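Local atomic coordinates of sulfide-quinone reductase (Aquifex aeolicus, PDB entry 3HYW), a protein that catalyses the oxidation of hydrogen sulfide with a quinone as electron acceptor, using FAD and building polysulfur chains that are released typically as cyclooctasulfur. Residues Pro362-Pro366 and Pro426-Cys430. Sequence-based numbering, arbitrary orientation.
Sequences PVIPP and PGSRC
Arg-429 reaches from the C-terminal tail to the carbonyls of a proline-rich loop, where NH1 and NH2 both grip Ile-364 O, at 2.7 Å from Arg-429 NH1 to that oxygen. The oxygen lies in the guanidinium plane, and the NH1 bond is the straighter. Arg-429 NH2 also donates to Gly-427 O (3.0 Å), so the group is tied to its own tail too. In the second subunit of the trimer, Tyr-178 O accepts from Arg-429 NE. Prolines suit this loop: cis peptides precede Pro-362 and Pro-366, and these two rings sandwich the flat guanidinium, Pro-362 CG over one face and Pro-366 CD over the other, 3.6 and 3.5 Å from Arg-429 NH1 respectively. A leucine in place of Arg-429 would probably leave Ile-364 O and Gly-427 O without their donor and free the tail from the loop. Apolar contact is slighter: Ile-364 CG1 stands anti to the carbonyl carbon (chi1 -58°), and the extended chi2 carries Ile-364 CD1 to Gly-427 CA (3.7 Å), where a CB would clash and the backbone angles call for glycine. The loop links strands 355-361 and 369-375; the tail, fixed by the Cys-419–Cys-430 disulfide, follows strand 416-418.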
# COMPACT_ATOMS: atom_id res chain seq x y z
N PRO A 362 -9.83 -15.24 17.32
CA PRO A 362 -11.25 -15.15 17.00
C PRO A 362 -11.52 -13.97 16.07
O PRO A 362 -10.60 -13.22 15.75
CB PRO A 362 -11.91 -14.90 18.37
CG PRO A 362 -10.82 -15.11 19.40
CD PRO A 362 -9.55 -14.78 18.69
N VAL A 363 -12.76 -13.81 15.63
CA VAL A 363 -13.11 -12.68 14.77
C VAL A 363 -13.00 -11.37 15.57
O VAL A 363 -12.46 -10.38 15.09
CB VAL A 363 -14.52 -12.85 14.13
CG1 VAL A 363 -14.78 -11.76 13.11
CG2 VAL A 363 -14.60 -14.17 13.42
N ILE A 364 -13.49 -11.39 16.81
CA ILE A 364 -13.40 -10.23 17.69
C ILE A 364 -12.01 -10.18 18.35
O ILE A 364 -11.61 -11.13 19.03
CB ILE A 364 -14.53 -10.27 18.76
CG1 ILE A 364 -15.91 -10.30 18.08
CG2 ILE A 364 -14.42 -9.08 19.72
CD1 ILE A 364 -17.04 -10.77 18.99
N PRO A 365 -11.27 -9.07 18.14
CA PRO A 365 -9.92 -8.92 18.70
C PRO A 365 -9.92 -8.87 20.24
O PRO A 365 -10.96 -8.56 20.83
CB PRO A 365 -9.44 -7.58 18.13
CG PRO A 365 -10.30 -7.33 16.94
CD PRO A 365 -11.64 -7.90 17.32
N PRO A 366 -8.77 -9.16 20.89
CA PRO A 366 -7.47 -9.53 20.31
C PRO A 366 -7.45 -10.91 19.66
O PRO A 366 -8.05 -11.85 20.17
CB PRO A 366 -6.52 -9.50 21.52
CG PRO A 366 -7.28 -8.83 22.62
CD PRO A 366 -8.72 -9.11 22.36
N PRO A 426 -21.54 -11.07 24.52
CA PRO A 426 -21.13 -12.16 23.64
C PRO A 426 -19.83 -11.76 22.93
O PRO A 426 -19.70 -10.61 22.51
CB PRO A 426 -22.28 -12.25 22.63
CG PRO A 426 -22.98 -10.94 22.71
CD PRO A 426 -22.87 -10.54 24.14
N GLY A 427 -18.89 -12.69 22.85
CA GLY A 427 -17.59 -12.39 22.25
C GLY A 427 -16.52 -11.93 23.23
O GLY A 427 -15.33 -12.04 22.94
N SER A 428 -16.93 -11.42 24.39
CA SER A 428 -15.98 -11.03 25.44
C SER A 428 -15.46 -12.28 26.15
O SER A 428 -16.18 -13.28 26.27
CB SER A 428 -16.60 -10.03 26.43
OG SER A 428 -17.56 -10.65 27.26
N ARG A 429 -14.22 -12.22 26.61
CA ARG A 429 -13.49 -13.39 27.11
C ARG A 429 -13.81 -13.70 28.57
O ARG A 429 -13.71 -12.83 29.44
CB ARG A 429 -11.98 -13.18 26.93
CG ARG A 429 -11.42 -13.56 25.55
CD ARG A 429 -11.95 -12.67 24.43
NE ARG A 429 -10.99 -12.53 23.34
CZ ARG A 429 -11.28 -12.12 22.11
NH1 ARG A 429 -10.32 -12.02 21.20
NH2 ARG A 429 -12.53 -11.80 21.77
N CYS A 430 -14.19 -14.96 28.83
CA CYS A 430 -14.64 -15.42 30.15
C CYS A 430 -13.56 -15.27 31.21
O CYS A 430 -13.87 -15.22 32.41
CB CYS A 430 -15.13 -16.89 30.08
SG CYS A 430 -16.44 -17.24 28.83
OXT CYS A 430 -12.36 -15.19 30.91